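Local coordinates for protein xylulokinase (Brucella ovis, PDB 5VM1) that probably phosphorylates D-xylulose to D-xylulose 5-phosphate with ATP, as a sugar kinase of the FGGY family, at residues S321-L326 with S406-W411; L263-V268 with A304-E309; W411-A416 with R461-E466; G334-L339 with T371-E376. All coordinates share one frame; numbering follows the deposited sequence.

Interaction 1. Residues S321-L326 with S406-W411; sequences SLDREL and SRSTYW
Leu326 and Tyr410 make the packed part of this contact, where helix 319-326 meets the start of helix 409-419. The Leu326 side chain crosses the tyrosine at about a right angle and lays CD2 over the middle of one ring face. This is a CH-pi contact, with CD2 3.6 Å from the centroid of the Tyr410 ring. CG of Leu326 backs it up at the CD2 and CE2 side of the ring. Both residues are buried. The hydroxyl of Tyr410 is bonded to Lys331 N, and Gln372 of helix 367-390 touches the tyrosine too.

The other side is polar and nearer solvent. Asp323 is partly exposed. It reaches over with CG anti to its backbone N (chi1 178°). Ser408 OG donates to Asp323 OD1 at 2.5 Å, from above the carboxylate plane (39° out of it). Ser408 is the N-cap of helix 409-419. Its OG also accepts from Trp411 N at 2.9 Å, in a nearly straight bond (161°).

The cap hydroxyl thus uses its proton on the aspartate and accepts from the first turn of the helix. By taking that proton, Asp323 probably helps orient OG toward Trp411 N. Its negative charge near the N-terminal end of helix 409-419 is probably favourable.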
loop_
_atom_site.group_PDB
_atom_site.type_symbol
_atom_site.label_atom_id
_atom_site.label_comp_id
_atom_site.label_asym_id
_atom_site.label_seq_id
_atom_site.Cartn_x
_atom_site.Cartn_y
_atom_site.Cartn_z
ATOM N N SER A 321 17.505 19.985 2.137
ATOM C CA SER A 321 18.514 20.809 2.807
ATOM C C SER A 321 18.832 20.267 4.192
ATOM O O SER A 321 19.999 20.228 4.591
ATOM C CB SER A 321 18.064 22.271 2.919
ATOM O OG SER A 321 17.475 22.743 1.721
ATOM N N LEU A 322 17.814 19.845 4.943
ATOM C CA LEU A 322 18.086 19.245 6.243
ATOM C C LEU A 322 18.927 17.978 6.083
ATOM O O LEU A 322 19.943 17.816 6.769
ATOM C CB LEU A 322 16.762 18.957 6.967
ATOM C CG LEU A 322 15.972 20.223 7.339
ATOM C CD1 LEU A 322 14.679 19.917 8.090
ATOM C CD2 LEU A 322 16.834 21.207 8.137
ATOM N N ASP A 323 18.584 17.129 5.101
ATOM C CA ASP A 323 19.381 15.942 4.809
ATOM C C ASP A 323 20.787 16.331 4.335
ATOM O O ASP A 323 21.787 15.734 4.762
ATOM C CB ASP A 323 18.660 15.083 3.762
ATOM C CG ASP A 323 19.456 13.841 3.359
ATOM O OD1 ASP A 323 19.536 12.909 4.183
ATOM O OD2 ASP A 323 20.001 13.789 2.229
ATOM N N ARG A 324 20.889 17.360 3.484
ATOM C CA ARG A 324 22.205 17.839 3.068
ATOM C C ARG A 324 22.997 18.418 4.244
ATOM O O ARG A 324 24.217 18.248 4.316
ATOM C CB ARG A 324 22.067 18.866 1.947
ATOM C CG ARG A 324 23.311 19.003 1.093
ATOM C CD ARG A 324 23.244 20.243 0.184
ATOM N NE ARG A 324 22.624 21.371 0.868
ATOM C CZ ARG A 324 23.285 22.265 1.600
ATOM N NH1 ARG A 324 24.605 22.182 1.739
ATOM N NH2 ARG A 324 22.620 23.244 2.194
ATOM N N GLU A 325 22.328 19.090 5.189
ATOM C CA GLU A 325 23.043 19.659 6.333
ATOM C C GLU A 325 23.545 18.571 7.275
ATOM O O GLU A 325 24.660 18.664 7.790
ATOM C CB GLU A 325 22.150 20.653 7.079
ATOM C CG GLU A 325 22.776 21.285 8.339
ATOM C CD GLU A 325 21.821 22.247 9.047
ATOM O OE1 GLU A 325 20.603 21.967 9.090
ATOM O OE2 GLU A 325 22.276 23.310 9.522
ATOM N N LEU A 326 22.747 17.517 7.488
ATOM C CA LEU A 326 23.139 16.448 8.405
ATOM C C LEU A 326 24.298 15.623 7.851
ATOM O O LEU A 326 25.219 15.253 8.592
ATOM C CB LEU A 326 21.934 15.563 8.681
ATOM C CG LEU A 326 22.087 14.482 9.732
ATOM C CD1 LEU A 326 22.491 15.088 11.067
ATOM C CD2 LEU A 326 20.763 13.731 9.838
ATOM N N SER A 406 13.893 7.207 1.080
ATOM C CA SER A 406 15.034 6.347 0.785
ATOM C C SER A 406 16.092 7.058 -0.040
ATOM O O SER A 406 17.157 6.482 -0.270
ATOM C CB SER A 406 14.586 5.073 0.063
ATOM O OG SER A 406 14.232 5.319 -1.294
ATOM N N ARG A 407 15.835 8.289 -0.478
ATOM C CA ARG A 407 16.860 9.096 -1.128
ATOM C C ARG A 407 17.850 9.701 -0.145
ATOM O O ARG A 407 18.828 10.305 -0.583
ATOM C CB ARG A 407 16.208 10.198 -1.962
ATOM C CG ARG A 407 15.725 9.681 -3.297
ATOM C CD ARG A 407 14.863 10.684 -4.003
ATOM N NE ARG A 407 14.393 10.171 -5.283
ATOM C CZ ARG A 407 13.160 10.362 -5.744
ATOM N NH1 ARG A 407 12.277 11.042 -5.017
ATOM N NH2 ARG A 407 12.800 9.866 -6.924
ATOM N N SER A 408 17.649 9.503 1.161
ATOM C CA SER A 408 18.552 9.996 2.196
ATOM C C SER A 408 19.516 8.882 2.615
ATOM O O SER A 408 19.111 7.899 3.246
ATOM C CB SER A 408 17.762 10.499 3.400
ATOM O OG SER A 408 18.615 10.555 4.519
ATOM N N THR A 409 20.799 9.059 2.295
ATOM C CA THR A 409 21.814 8.110 2.736
ATOM C C THR A 409 21.847 8.018 4.260
ATOM O O THR A 409 22.041 6.935 4.826
ATOM C CB THR A 409 23.186 8.519 2.191
ATOM O OG1 THR A 409 23.119 8.652 0.769
ATOM C CG2 THR A 409 24.220 7.486 2.537
ATOM N N TYR A 410 21.672 9.145 4.947
ATOM C CA TYR A 410 21.663 9.097 6.404
ATOM C C TYR A 410 20.533 8.212 6.896
ATOM O O TYR A 410 20.737 7.363 7.770
ATOM C CB TYR A 410 21.539 10.501 7.005
ATOM C CG TYR A 410 21.986 10.554 8.447
ATOM C CD1 TYR A 410 21.180 10.057 9.462
ATOM C CD2 TYR A 410 23.239 11.077 8.786
ATOM C CE1 TYR A 410 21.596 10.085 10.774
ATOM C CE2 TYR A 410 23.666 11.114 10.101
ATOM C CZ TYR A 410 22.839 10.610 11.093
ATOM O OH TYR A 410 23.253 10.625 12.408
ATOM N N TRP A 411 19.333 8.391 6.332
ATOM C CA TRP A 411 18.171 7.640 6.808
ATOM C C TRP A 411 18.370 6.150 6.634
ATOM O O TRP A 411 17.947 5.366 7.488
ATOM C CB TRP A 411 16.895 8.065 6.083
ATOM C CG TRP A 411 15.716 8.143 7.000
ATOM C CD1 TRP A 411 15.611 7.615 8.260
ATOM C CD2 TRP A 411 14.506 8.872 6.766
ATOM N NE1 TRP A 411 14.391 7.950 8.812
ATOM C CE2 TRP A 411 13.698 8.724 7.915
ATOM C CE3 TRP A 411 14.019 9.625 5.691
ATOM C CZ2 TRP A 411 12.438 9.305 8.014
ATOM C CZ3 TRP A 411 12.765 10.190 5.794
ATOM C CH2 TRP A 411 11.991 10.029 6.940
#

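Interaction 2. Residues L263-V268 with A304-E309; sequences LGTSGV and AASALE
Two backbone carbonyls of the turn, Gly264 O and Thr265 O, receive the N-terminal N-H groups of helix 305-315. The backbones come closest at Thr265 and Ala305, whose CA atoms are 4.6 Å apart. Ala305 N donates to Gly264 O at 3.0 Å. Thr265 O takes two backbone donors. Ala304 N, at the N-cap, reaches it at 3.2 Å from a position tilted 32° from the carbonyl plane. Ser306 N reaches it at 3.3 Å, in the carbonyl plane and on a lone pair. The turn therefore satisfies backbone N-H groups that a helix start would otherwise leave without a partner in the helix.

The side chains are small and let the chains come close. Ala304 points its CB at the backbone of Gly267, 3.3 Å from Gly267 N. Ala305 CB lies against Gly264, 3.2 Å from Gly264 O. Thr265 starts away from the helix, but its CG2 comes alongside Ser306 CB at 4.0 Å. Ser266 also turns away, and its hydroxyl bonds Leu302 O.

Residues 264-266 link antiparallel strands 259-263 and 267-273. In actin-like ATPases this hairpin of the second domain commonly handles nucleotide phosphates, and the Gly-Thr-Ser turn here is consistent with that. The side chain of Ser266 is about 11 Å from that of Asp243, the predicted proton acceptor. Gly267 pairs with Ile301 of strand 295-301, Leu263 pairs with Val402 of strand 399-402, and helix 367-390 covers Leu263 and Ala304.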
loop_
_atom_site.group_PDB
_atom_site.type_symbol
_atom_site.label_atom_id
_atom_site.label_comp_id
_atom_site.label_asym_id
_atom_site.label_seq_id
_atom_site.Cartn_x
_atom_site.Cartn_y
_atom_site.Cartn_z
ATOM N N LEU A 263 9.725 4.528 2.704
ATOM C CA LEU A 263 9.819 5.787 3.436
ATOM C C LEU A 263 9.039 6.863 2.700
ATOM O O LEU A 263 9.561 7.915 2.336
ATOM C CB LEU A 263 11.269 6.202 3.631
ATOM C CG LEU A 263 12.019 5.194 4.501
ATOM C CD1 LEU A 263 13.476 5.518 4.513
ATOM C CD2 LEU A 263 11.463 5.136 5.907
ATOM N N GLY A 264 7.754 6.576 2.510
ATOM C CA GLY A 264 6.831 7.535 1.951
ATOM C C GLY A 264 6.208 8.393 3.035
ATOM O O GLY A 264 6.619 8.371 4.198
ATOM N N THR A 265 5.164 9.135 2.642
ATOM C CA THR A 265 4.480 10.009 3.591
ATOM C C THR A 265 4.179 9.267 4.875
ATOM O O THR A 265 4.466 9.753 5.971
ATOM C CB THR A 265 3.199 10.554 2.970
ATOM O OG1 THR A 265 3.536 11.630 2.091
ATOM C CG2 THR A 265 2.238 11.048 4.055
ATOM N N SER A 266 3.667 8.053 4.745
ATOM C CA SER A 266 3.587 7.097 5.831
ATOM C C SER A 266 4.608 6.008 5.578
ATOM O O SER A 266 4.955 5.724 4.432
ATOM C CB SER A 266 2.193 6.519 5.927
ATOM O OG SER A 266 1.313 7.567 6.253
ATOM N N GLY A 267 5.163 5.465 6.656
ATOM C CA GLY A 267 6.085 4.349 6.510
ATOM C C GLY A 267 5.309 3.056 6.354
ATOM O O GLY A 267 4.283 2.843 6.997
ATOM N N VAL A 268 5.806 2.182 5.491
ATOM C CA VAL A 268 5.217 0.854 5.357
ATOM C C VAL A 268 6.326 -0.177 5.385
ATOM O O VAL A 268 7.302 -0.069 4.637
ATOM C CB VAL A 268 4.371 0.694 4.078
ATOM C CG1 VAL A 268 3.959 -0.730 3.920
ATOM C CG2 VAL A 268 3.135 1.559 4.161
ATOM N N ALA A 304 6.125 9.053 8.627
ATOM C CA ALA A 304 7.517 8.745 8.351
ATOM C C ALA A 304 8.107 9.945 7.629
ATOM O O ALA A 304 8.700 10.827 8.276
ATOM C CB ALA A 304 7.658 7.448 7.549
ATOM N N ALA A 305 7.996 10.035 6.300
ATOM C CA ALA A 305 8.495 11.211 5.599
ATOM C C ALA A 305 7.741 12.467 6.005
ATOM O O ALA A 305 8.319 13.558 6.034
ATOM C CB ALA A 305 8.391 10.989 4.087
ATOM N N SER A 306 6.471 12.331 6.368
ATOM C CA SER A 306 5.717 13.507 6.775
ATOM C C SER A 306 6.188 14.042 8.117
ATOM O O SER A 306 5.996 15.228 8.404
ATOM C CB SER A 306 4.230 13.178 6.829
ATOM O OG SER A 306 3.939 12.366 7.946
ATOM N N ALA A 307 6.818 13.197 8.937
ATOM C CA ALA A 307 7.454 13.693 10.150
ATOM C C ALA A 307 8.614 14.618 9.813
ATOM O O ALA A 307 8.766 15.663 10.447
ATOM C CB ALA A 307 7.928 12.536 11.020
ATOM N N LEU A 308 9.413 14.283 8.788
ATOM C CA LEU A 308 10.484 15.190 8.376
ATOM C C LEU A 308 9.936 16.428 7.676
ATOM O O LEU A 308 10.417 17.531 7.915
ATOM C CB LEU A 308 11.483 14.478 7.476
ATOM C CG LEU A 308 12.663 15.358 7.050
ATOM C CD1 LEU A 308 13.506 15.831 8.240
ATOM C CD2 LEU A 308 13.498 14.608 6.013
ATOM N N GLU A 309 8.919 16.272 6.826
ATOM C CA GLU A 309 8.245 17.437 6.260
ATOM C C GLU A 309 7.743 18.350 7.369
ATOM O O GLU A 309 7.923 19.570 7.310
ATOM C CB GLU A 309 7.084 17.006 5.352
ATOM C CG GLU A 309 7.387 16.987 3.869
ATOM C CD GLU A 309 6.719 15.802 3.147
ATOM O OE1 GLU A 309 5.512 15.545 3.404
ATOM O OE2 GLU A 309 7.407 15.125 2.336
#

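Interaction 3. Residues W411-A416 with R461-E466; sequences WLKAIA and RTIEPE
Apolar contacts centre on Ile463, the last residue of strand 459-463, which points into helix 409-419. Its two branches divide the work. CD1 goes to Leu412, 3.6 Å from Leu412 CB and close to one leucine methyl as well. CG2 goes to Lys413, 3.6 Å from Lys413 CG, so it meets the aliphatic part of the lysine. Both side chains cross the isoleucine at about a right angle. CG2 is anti to the backbone N of Ile463 and CG1 is anti to its carbonyl carbon (chi1 -49°). This torsion turns CG2 to Lys413 and the CG1-CD1 arm to Leu412. One turn on, Ala416 CB faces Ile463 O at 3.8 Å. Pro465 CB lies against Ala416 O at 3.5 Å.

Helix segment 411-416 and strand segment 461-463 run at 47° to each other. Helix 409-419 links the parallel strands 399-402 and 423-426 in a beta-alpha-beta crossover. Strand 459-463 adds to that sheet antiparallel to 423-426 and forms its outermost strand. Ile463 pairs with Ile423 of that neighbour, and Leu412 and Ala416 also touch strand 423-426.

Polar contacts lie toward the end of the lysine chain. Glu466 bends at chi2 (-88°) and brings its carboxylate toward the extended lysine. Lys413 NZ and Glu466 OE2 are 4.2 Å apart, too far for a salt bridge. A water donates to Glu466 OE2 at 2.7 Å and accepts a weak bond from Lys413 NZ. That ammonium group also bonds Glu328 O. Thr417 OG1 accepts from Glu466 N, which ties residues 461-466 to the helix just beyond Ala416.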
loop_
_atom_site.group_PDB
_atom_site.type_symbol
_atom_site.label_atom_id
_atom_site.label_comp_id
_atom_site.label_asym_id
_atom_site.label_seq_id
_atom_site.Cartn_x
_atom_site.Cartn_y
_atom_site.Cartn_z
ATOM N N TRP A 411 19.333 8.391 6.332
ATOM C CA TRP A 411 18.171 7.640 6.808
ATOM C C TRP A 411 18.370 6.150 6.634
ATOM O O TRP A 411 17.947 5.366 7.488
ATOM C CB TRP A 411 16.895 8.065 6.083
ATOM C CG TRP A 411 15.716 8.143 7.000
ATOM C CD1 TRP A 411 15.611 7.615 8.260
ATOM C CD2 TRP A 411 14.506 8.872 6.766
ATOM N NE1 TRP A 411 14.391 7.950 8.812
ATOM C CE2 TRP A 411 13.698 8.724 7.915
ATOM C CE3 TRP A 411 14.019 9.625 5.691
ATOM C CZ2 TRP A 411 12.438 9.305 8.014
ATOM C CZ3 TRP A 411 12.765 10.190 5.794
ATOM C CH2 TRP A 411 11.991 10.029 6.940
ATOM N N LEU A 412 18.985 5.741 5.517
ATOM C CA LEU A 412 19.195 4.318 5.249
ATOM C C LEU A 412 20.209 3.716 6.207
ATOM O O LEU A 412 20.012 2.593 6.691
ATOM C CB LEU A 412 19.642 4.106 3.803
ATOM C CG LEU A 412 18.622 4.523 2.758
ATOM C CD1 LEU A 412 19.188 4.273 1.385
ATOM C CD2 LEU A 412 17.333 3.745 2.967
ATOM N N LYS A 413 21.303 4.438 6.478
ATOM C CA LYS A 413 22.284 3.951 7.444
ATOM C C LYS A 413 21.680 3.894 8.841
ATOM O O LYS A 413 21.954 2.967 9.608
ATOM C CB LYS A 413 23.520 4.849 7.438
ATOM C CG LYS A 413 24.268 4.852 6.129
ATOM C CD LYS A 413 25.687 5.325 6.298
ATOM C CE LYS A 413 26.329 5.608 4.964
ATOM N NZ LYS A 413 27.625 6.285 5.128
ATOM N N ALA A 414 20.823 4.857 9.172
ATOM C CA ALA A 414 20.154 4.828 10.465
ATOM C C ALA A 414 19.220 3.626 10.586
ATOM O O ALA A 414 19.213 2.949 11.620
ATOM C CB ALA A 414 19.389 6.130 10.689
ATOM N N ILE A 415 18.432 3.337 9.545
ATOM C CA ILE A 415 17.490 2.214 9.611
ATOM C C ILE A 415 18.236 0.874 9.666
ATOM O O ILE A 415 17.863 -0.028 10.426
ATOM C CB ILE A 415 16.503 2.285 8.428
ATOM C CG1 ILE A 415 15.716 3.598 8.497
ATOM C CG2 ILE A 415 15.553 1.114 8.449
ATOM C CD1 ILE A 415 14.934 3.953 7.234
ATOM N N ALA A 416 19.313 0.733 8.885
ATOM C CA ALA A 416 20.101 -0.498 8.924
ATOM C C ALA A 416 20.744 -0.698 10.289
ATOM O O ALA A 416 20.780 -1.816 10.816
ATOM C CB ALA A 416 21.175 -0.487 7.833
ATOM N N ARG A 461 23.190 0.119 -4.436
ATOM C CA ARG A 461 24.125 0.159 -3.318
ATOM C C ARG A 461 23.514 -0.646 -2.176
ATOM O O ARG A 461 22.285 -0.696 -2.010
ATOM C CB ARG A 461 24.441 1.618 -2.864
ATOM N N THR A 462 24.373 -1.256 -1.364
ATOM C CA THR A 462 23.922 -1.992 -0.189
ATOM C C THR A 462 24.461 -1.287 1.047
ATOM O O THR A 462 25.682 -1.151 1.213
ATOM C CB THR A 462 24.373 -3.463 -0.217
ATOM O OG1 THR A 462 23.738 -4.151 -1.300
ATOM C CG2 THR A 462 23.948 -4.164 1.062
ATOM N N ILE A 463 23.549 -0.848 1.906
ATOM C CA ILE A 463 23.876 -0.103 3.109
ATOM C C ILE A 463 23.950 -1.112 4.242
ATOM O O ILE A 463 22.930 -1.672 4.648
ATOM C CB ILE A 463 22.819 0.967 3.385
ATOM C CG1 ILE A 463 22.578 1.759 2.090
ATOM C CG2 ILE A 463 23.205 1.811 4.614
ATOM C CD1 ILE A 463 22.758 3.215 2.213
ATOM N N GLU A 464 25.177 -1.353 4.761
ATOM C CA GLU A 464 25.350 -2.334 5.817
ATOM C C GLU A 464 25.182 -1.665 7.175
ATOM O O GLU A 464 25.424 -0.466 7.306
ATOM C CB GLU A 464 26.727 -2.984 5.719
ATOM C CG GLU A 464 26.996 -3.705 4.401
ATOM C CD GLU A 464 26.259 -5.045 4.280
ATOM O OE1 GLU A 464 25.684 -5.522 5.284
ATOM O OE2 GLU A 464 26.291 -5.650 3.186
ATOM N N PRO A 465 24.767 -2.390 8.215
ATOM C CA PRO A 465 24.660 -1.757 9.535
ATOM C C PRO A 465 26.030 -1.313 10.012
ATOM O O PRO A 465 27.026 -2.015 9.814
ATOM C CB PRO A 465 24.096 -2.873 10.425
ATOM C CG PRO A 465 23.505 -3.875 9.485
ATOM C CD PRO A 465 24.340 -3.800 8.242
ATOM N N GLU A 466 26.074 -0.141 10.652
ATOM C CA GLU A 466 27.316 0.395 11.211
ATOM C C GLU A 466 27.617 -0.333 12.514
ATOM O O GLU A 466 27.028 -0.032 13.559
ATOM C CB GLU A 466 27.193 1.894 11.456
ATOM C CG GLU A 466 26.951 2.741 10.239
ATOM C CD GLU A 466 28.244 3.155 9.581
ATOM O OE1 GLU A 466 29.302 2.897 10.185
ATOM O OE2 GLU A 466 28.203 3.753 8.483
HETATM O O HOH W 1 28.210 6.459 8.474
#

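Interaction 4. Residues G334-L339 with T371-E376; sequences GSVTFL and TQAVLE
A water between Gly334, Val336 and Glu376 is held by three groups. It accepts from Gly334 N at 2.9 Å, and it donates to Val336 O and to Glu376 OE1. It joins the chain leading into strand 337-339 to the long helix 367-390. That strand pairs with 357-359 in a small antiparallel sheet, which lies on the helix within the C-terminal FGGY domain. The strand and helix segments cross at -52°.

The other carboxylate oxygen is held from within the helix. Gln372, extended beyond CG, donates from NE2 to Glu376 OE2 at 2.7 Å, on its syn side but 28° out of the carboxylate plane. A partner on each oxygen should limit the carboxylate's rotation. A second water accepts from Phe338 N and donates to Ala373 O. No direct hydrogen bond crosses; the polar links between the segments run through these two waters.

Apolar packing fills in around the waters. Val336 sets CG1 against Ala373 CB at 3.4 Å. Phe338 CB lies against Ala373 O, and its ring runs alongside Val374, both side chains pointing the same way. The anti placement of Phe338 CG from its backbone N carries the ring past the helix backbone, with CD2 near Val374 CA. Phe358 meets the ring from the partner strand. Over the centre of one ring face sits Val374 CG2, 4.0 Å from the Phe338 ring centroid and 11° off its normal.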
loop_
_atom_site.group_PDB
_atom_site.type_symbol
_atom_site.label_atom_id
_atom_site.label_comp_id
_atom_site.label_asym_id
_atom_site.label_seq_id
_atom_site.Cartn_x
_atom_site.Cartn_y
_atom_site.Cartn_z
ATOM N N GLY A 334 22.346 11.370 19.956
ATOM C CA GLY A 334 22.508 12.274 21.070
ATOM C C GLY A 334 21.388 12.130 22.084
ATOM O O GLY A 334 20.598 11.181 22.072
ATOM N N SER A 335 21.306 13.120 22.969
ATOM C CA SER A 335 20.324 13.060 24.042
ATOM C C SER A 335 18.920 13.340 23.544
ATOM O O SER A 335 17.962 13.024 24.257
ATOM C CB SER A 335 20.706 14.037 25.162
ATOM O OG SER A 335 20.708 15.372 24.723
ATOM N N VAL A 336 18.786 13.883 22.331
ATOM C CA VAL A 336 17.480 14.185 21.750
ATOM C C VAL A 336 16.838 12.920 21.183
ATOM O O VAL A 336 17.471 12.144 20.456
ATOM C CB VAL A 336 17.591 15.257 20.664
ATOM C CG1 VAL A 336 16.215 15.503 20.127
ATOM C CG2 VAL A 336 18.183 16.538 21.209
ATOM N N THR A 337 15.575 12.709 21.528
ATOM C CA THR A 337 14.758 11.611 21.037
ATOM C C THR A 337 13.502 12.193 20.397
ATOM O O THR A 337 12.910 13.141 20.922
ATOM C CB THR A 337 14.394 10.637 22.194
ATOM O OG1 THR A 337 15.570 9.928 22.647
ATOM C CG2 THR A 337 13.309 9.645 21.779
ATOM N N PHE A 338 13.094 11.646 19.260
ATOM C CA PHE A 338 11.883 12.106 18.580
ATOM C C PHE A 338 10.885 10.950 18.498
ATOM O O PHE A 338 11.224 9.860 18.020
ATOM C CB PHE A 338 12.206 12.648 17.187
ATOM C CG PHE A 338 11.010 13.101 16.411
ATOM C CD1 PHE A 338 10.344 14.260 16.742
ATOM C CD2 PHE A 338 10.558 12.375 15.341
ATOM C CE1 PHE A 338 9.238 14.686 16.019
ATOM C CE2 PHE A 338 9.459 12.792 14.613
ATOM C CZ PHE A 338 8.803 13.949 14.952
ATOM N N LEU A 339 9.692 11.159 19.047
ATOM C CA LEU A 339 8.585 10.239 18.808
ATOM C C LEU A 339 7.757 10.738 17.626
ATOM O O LEU A 339 7.184 11.831 17.713
ATOM C CB LEU A 339 7.707 10.120 20.037
ATOM C CG LEU A 339 8.157 9.390 21.286
ATOM C CD1 LEU A 339 6.887 9.108 22.061
ATOM C CD2 LEU A 339 8.887 8.112 20.995
ATOM N N THR A 371 17.022 17.363 13.417
ATOM C CA THR A 371 16.897 16.573 12.192
ATOM C C THR A 371 17.347 15.128 12.414
ATOM O O THR A 371 16.608 14.185 12.098
ATOM C CB THR A 371 17.711 17.215 11.065
ATOM O OG1 THR A 371 17.153 18.483 10.734
ATOM C CG2 THR A 371 17.752 16.326 9.807
ATOM N N GLN A 372 18.548 14.943 12.987
ATOM C CA GLN A 372 19.058 13.604 13.286
ATOM C C GLN A 372 18.093 12.807 14.164
ATOM O O GLN A 372 17.820 11.634 13.890
ATOM C CB GLN A 372 20.408 13.718 13.962
ATOM C CG GLN A 372 21.140 12.440 14.176
ATOM C CD GLN A 372 22.394 12.694 14.991
ATOM O OE1 GLN A 372 23.150 13.630 14.714
ATOM N NE2 GLN A 372 22.595 11.896 16.028
ATOM N N ALA A 373 17.543 13.435 15.200
ATOM C CA ALA A 373 16.639 12.714 16.090
ATOM C C ALA A 373 15.337 12.343 15.380
ATOM O O ALA A 373 14.696 11.349 15.747
ATOM C CB ALA A 373 16.368 13.546 17.341
ATOM N N VAL A 374 14.911 13.144 14.397
ATOM C CA VAL A 374 13.720 12.799 13.622
ATOM C C VAL A 374 13.972 11.545 12.796
ATOM O O VAL A 374 13.132 10.643 12.752
ATOM C CB VAL A 374 13.273 13.975 12.723
ATOM C CG1 VAL A 374 12.135 13.530 11.757
ATOM C CG2 VAL A 374 12.859 15.188 13.559
ATOM N N LEU A 375 15.129 11.465 12.134
ATOM C CA LEU A 375 15.441 10.274 11.352
ATOM C C LEU A 375 15.651 9.071 12.260
ATOM O O LEU A 375 15.137 7.978 11.972
ATOM C CB LEU A 375 16.666 10.509 10.462
ATOM C CG LEU A 375 16.682 11.691 9.472
ATOM C CD1 LEU A 375 17.812 11.572 8.456
ATOM C CD2 LEU A 375 15.337 11.881 8.770
ATOM N N GLU A 376 16.374 9.254 13.377
ATOM C CA GLU A 376 16.548 8.158 14.332
ATOM C C GLU A 376 15.208 7.644 14.841
ATOM O O GLU A 376 14.982 6.426 14.896
ATOM C CB GLU A 376 17.396 8.616 15.507
ATOM C CG GLU A 376 18.869 8.696 15.259
ATOM C CD GLU A 376 19.564 9.613 16.268
ATOM O OE1 GLU A 376 18.871 10.116 17.185
ATOM O OE2 GLU A 376 20.791 9.828 16.125
HETATM O O HOH W 2 19.766 11.836 18.700
HETATM O O HOH W 3 14.941 9.849 18.193
#

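How the interactions relate
All four contacts hold parts of the C-terminal half of the kinase. Interactions 1 and 3 share helix 409-419: interaction 1 holds its capped start, and interaction 3 packs residues 412-416 against the outermost strand. Interactions 2 and 3 reach the same sheet, one at a tight turn near the predicted active site, the other at its far edge. Interactions 1 and 4 are buried; 2 and 3 are partly so. Their chemistry differs: a side-chain cap beside a CH-pi contact in 1, direct backbone bonds in 2, mainly apolar contacts in 3, water bridges in 4. Trp411 joins them, with its CH2 against Ala304 and its NE1 weakly bonded to Leu375 O.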